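Local coordinates for glutamine amidotransferase type-2 domain-containing protein (Pseudomonas aeruginosa PAO1, PDB 1TE5), which is a predicted class-II glutamine amidotransferase of the Ntn-hydrolase superfamily, probably releasing ammonia from glutamine for an acceptor not yet identified, at residues K187-T192 and E233-Q238. Residues are numbered along the deposited sequence; the frame is centred on the assembly and turned at random.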
ATOM      1  N   LYS A 187      21.732  10.911  13.186  1.00 35.52           N
ATOM      2  CA  LYS A 187      22.005   9.715  13.954  1.00 34.45           C
ATOM      3  C   LYS A 187      21.213   8.536  13.430  1.00 32.75           C
ATOM      4  O   LYS A 187      20.070   8.675  12.988  1.00 29.93           O
ATOM      5  CB  LYS A 187      21.710   9.925  15.440  1.00 38.46           C
ATOM      6  CG  LYS A 187      20.392  10.618  15.749  1.00 45.66           C
ATOM      7  CD  LYS A 187      19.934  10.400  17.195  1.00 51.10           C
ATOM      8  CE  LYS A 187      20.994  10.768  18.236  1.00 55.35           C
ATOM      9  NZ  LYS A 187      22.067   9.738  18.407  1.00 58.02           N
ATOM     10  N   LEU A 188      21.847   7.374  13.481  1.00 30.66           N
ATOM     11  CA  LEU A 188      21.266   6.118  13.030  1.00 31.70           C
ATOM     12  C   LEU A 188      22.153   5.044  13.650  1.00 30.56           C
ATOM     13  O   LEU A 188      23.325   5.283  13.913  1.00 29.82           O
ATOM     14  CB  LEU A 188      21.318   6.041  11.501  1.00 29.84           C
ATOM     15  CG  LEU A 188      20.474   4.965  10.829  1.00 29.56           C
ATOM     16  CD1 LEU A 188      18.996   5.247  11.076  1.00 25.19           C
ATOM     17  CD2 LEU A 188      20.784   4.946   9.345  1.00 23.09           C
ATOM     18  N   ALA A 189      21.598   3.873  13.907  1.00 30.22           N
ATOM     19  CA  ALA A 189      22.374   2.804  14.510  1.00 28.86           C
ATOM     20  C   ALA A 189      21.855   1.448  14.052  1.00 28.01           C
ATOM     21  O   ALA A 189      20.779   1.357  13.449  1.00 30.46           O
ATOM     22  CB  ALA A 189      22.293   2.913  16.032  1.00 26.47           C
ATOM     23  N   TYR A 190      22.601   0.388  14.352  1.00 27.51           N
ATOM     24  CA  TYR A 190      22.182  -0.954  13.967  1.00 26.76           C
ATOM     25  C   TYR A 190      22.796  -2.041  14.836  1.00 26.52           C
ATOM     26  O   TYR A 190      23.712  -1.788  15.614  1.00 28.31           O
ATOM     27  CB  TYR A 190      22.520  -1.217  12.491  1.00 26.26           C
ATOM     28  CG  TYR A 190      24.005  -1.192  12.162  1.00 26.81           C
ATOM     29  CD1 TYR A 190      24.791  -2.342  12.301  1.00 27.26           C
ATOM     30  CD2 TYR A 190      24.617  -0.026  11.694  1.00 27.02           C
ATOM     31  CE1 TYR A 190      26.153  -2.331  11.982  1.00 28.58           C
ATOM     32  CE2 TYR A 190      25.981  -0.007  11.368  1.00 26.95           C
ATOM     33  CZ  TYR A 190      26.739  -1.164  11.515  1.00 29.49           C
ATOM     34  OH  TYR A 190      28.080  -1.147  11.184  1.00 35.08           O
ATOM     35  N   ILE A 191      22.248  -3.243  14.728  1.00 24.40           N
ATOM     36  CA  ILE A 191      22.767  -4.390  15.455  1.00 25.38           C
ATOM     37  C   ILE A 191      22.429  -5.680  14.714  1.00 26.91           C
ATOM     38  O   ILE A 191      21.262  -5.951  14.422  1.00 27.37           O
ATOM     39  CB  ILE A 191      22.259  -4.461  16.918  1.00 26.00           C
ATOM     40  CG1 ILE A 191      22.944  -5.626  17.643  1.00 30.81           C
ATOM     41  CG2 ILE A 191      20.741  -4.637  16.964  1.00 24.77           C
ATOM     42  CD1 ILE A 191      22.661  -5.677  19.116  1.00 33.83           C
ATOM     43  N   THR A 192      23.458  -6.459  14.398  1.00 26.96           N
ATOM     44  CA  THR A 192      23.271  -7.713  13.690  1.00 28.68           C
ATOM     45  C   THR A 192      23.259  -8.841  14.696  1.00 29.31           C
ATOM     46  O   THR A 192      24.118  -8.902  15.572  1.00 29.64           O
ATOM     47  CB  THR A 192      24.411  -7.972  12.702  1.00 27.53           C
ATOM     48  OG1 THR A 192      24.633  -6.806  11.902  1.00 29.24           O
ATOM     49  CG2 THR A 192      24.072  -9.145  11.796  1.00 28.74           C
ATOM     50  N   GLU A 233      24.786  -3.328  23.073  1.00 67.69           N
ATOM     51  CA  GLU A 233      25.457  -4.619  23.043  1.00 65.18           C
ATOM     52  C   GLU A 233      26.412  -4.508  21.865  1.00 63.49           C
ATOM     53  O   GLU A 233      27.549  -4.042  21.996  1.00 63.85           O
ATOM     54  CB  GLU A 233      24.457  -5.738  22.758  1.00 64.44           C
ATOM     55  CG  GLU A 233      23.086  -5.538  23.338  1.00 62.58           C
ATOM     56  CD  GLU A 233      22.125  -6.599  22.867  1.00 64.85           C
ATOM     57  OE1 GLU A 233      22.431  -7.800  23.050  1.00 65.95           O
ATOM     58  OE2 GLU A 233      21.073  -6.232  22.295  1.00 64.00           O
ATOM     59  N   ASN A 234      25.913  -4.931  20.708  1.00 61.96           N
ATOM     60  CA  ASN A 234      26.645  -4.880  19.458  1.00 58.42           C
ATOM     61  C   ASN A 234      26.098  -3.712  18.659  1.00 54.63           C
ATOM     62  O   ASN A 234      26.254  -3.657  17.438  1.00 55.13           O
ATOM     63  CB  ASN A 234      26.460  -6.173  18.669  1.00 62.34           C
ATOM     64  CG  ASN A 234      27.437  -7.242  19.077  1.00 65.72           C
ATOM     65  OD1 ASN A 234      27.295  -7.858  20.135  1.00 66.18           O
ATOM     66  ND2 ASN A 234      28.449  -7.468  18.243  1.00 67.29           N
ATOM     67  N   TRP A 235      25.408  -2.806  19.347  1.00 49.76           N
ATOM     68  CA  TRP A 235      24.848  -1.638  18.688  1.00 46.69           C
ATOM     69  C   TRP A 235      25.953  -0.732  18.187  1.00 46.25           C
ATOM     70  O   TRP A 235      26.671  -0.108  18.971  1.00 45.59           O
ATOM     71  CB  TRP A 235      23.914  -0.856  19.618  1.00 44.28           C
ATOM     72  CG  TRP A 235      22.514  -1.400  19.678  1.00 38.29           C
ATOM     73  CD1 TRP A 235      21.999  -2.222  20.633  1.00 38.75           C
ATOM     74  CD2 TRP A 235      21.447  -1.138  18.756  1.00 34.57           C
ATOM     75  NE1 TRP A 235      20.679  -2.489  20.369  1.00 36.31           N
ATOM     76  CE2 TRP A 235      20.312  -1.837  19.223  1.00 34.22           C
ATOM     77  CE3 TRP A 235      21.337  -0.381  17.578  1.00 33.53           C
ATOM     78  CZ2 TRP A 235      19.080  -1.801  18.557  1.00 31.80           C
ATOM     79  CZ3 TRP A 235      20.108  -0.346  16.913  1.00 30.82           C
ATOM     80  CH2 TRP A 235      18.999  -1.054  17.407  1.00 33.78           C
ATOM     81  N   THR A 236      26.102  -0.697  16.873  1.00 44.17           N
ATOM     82  CA  THR A 236      27.097   0.135  16.231  1.00 42.08           C
ATOM     83  C   THR A 236      26.430   1.465  15.881  1.00 41.90           C
ATOM     84  O   THR A 236      25.318   1.489  15.346  1.00 42.06           O
ATOM     85  CB  THR A 236      27.624  -0.551  14.963  1.00 39.12           C
ATOM     86  OG1 THR A 236      28.291  -1.768  15.322  1.00 43.10           O
ATOM     87  CG2 THR A 236      28.585   0.350  14.224  1.00 37.74           C
ATOM     88  N   LEU A 237      27.078   2.572  16.235  1.00 40.91           N
ATOM     89  CA  LEU A 237      26.536   3.890  15.939  1.00 42.23           C
ATOM     90  C   LEU A 237      27.127   4.464  14.653  1.00 42.71           C
ATOM     91  O   LEU A 237      28.342   4.435  14.439  1.00 43.45           O
ATOM     92  CB  LEU A 237      26.774   4.848  17.110  1.00 40.81           C
ATOM     93  CG  LEU A 237      26.216   4.440  18.482  1.00 41.36           C
ATOM     94  CD1 LEU A 237      26.496   5.524  19.510  1.00 41.19           C
ATOM     95  CD2 LEU A 237      24.730   4.187  18.397  1.00 41.90           C
ATOM     96  N   GLN A 238      26.253   4.932  13.774  1.00 44.14           N
ATOM     97  CA  GLN A 238      26.670   5.515  12.511  1.00 46.05           C
ATOM     98  C   GLN A 238      26.912   7.018  12.649  1.00 46.14           C
ATOM     99  O   GLN A 238      26.223   7.707  13.410  1.00 46.68           O
ATOM    100  CB  GLN A 238      25.623   5.259  11.421  1.00 48.21           C
ATOM    101  CG  GLN A 238      25.476   3.806  10.996  1.00 50.35           C
ATOM    102  CD  GLN A 238      24.469   3.625   9.874  1.00 51.68           C
ATOM    103  OE1 GLN A 238      23.599   2.763   9.948  1.00 58.50           O
ATOM    104  NE2 GLN A 238      24.588   4.434   8.828  1.00 55.41           N
TER
HETATM  105  O   HOH W   1      24.353   7.737  15.236  1.00 37.90           O
HETATM  106  O   HOH W   2      26.406  -5.559  15.353  1.00 41.21           O
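I191 lays its CG2 methyl over one face of the W235 indole, 3.8 Å from the centroid of the six-membered ring and 18° off the normal, a CH-pi contact displaced toward the rim. With CG1 anti to the backbone N (chi1 -175°), the other branch of I191 runs along the loop, where CG1 meets N234 CB and CD1 comes near W235 CD1; CD1 also lies 3.7 Å from N234 N, a buried amide that finds no partner. The same indole reaches over the backbone of 188-192 to A189, whose CB lies 3.8 Å from W235 CE3 and also touches L237 CD2. P228 and T230, in the loop leading to strand 236-238, also touch W235.

Across the sheet, Y190 and T236 run side by side, and T236 CB sits over one face of the phenol ring, 3.9 Å from its centroid, while T236 CG2 lies against the OH end. Q238 meets this ring at its edge rather than its face: OE1 is 3.4 Å from Y190 CD2, with the amide turned 63° from the ring plane, and the same OE1 also rests against L188 CD2. W246 adds an edge-to-face partner to Y190.

Between the faces, Y190 and T236 form an antiparallel hydrogen-bonded pair, T236 N to Y190 O at 2.9 Å and Y190 N to T236 O at 3.1 Å; Q238 N also donates to L188 O. On the N234 side of this pair a water takes over, accepting from T192 N and donating to N234 O at 2.8 Å.

Strand 236-238 is the outermost within the chain of a seven-stranded antiparallel sheet, consistent with the layered Ntn-hydrolase fold. The Y190-T236 bonds set the register here, and CH-pi contacts to W235 and Y190 flank this short polar pair with apolar cover on both faces.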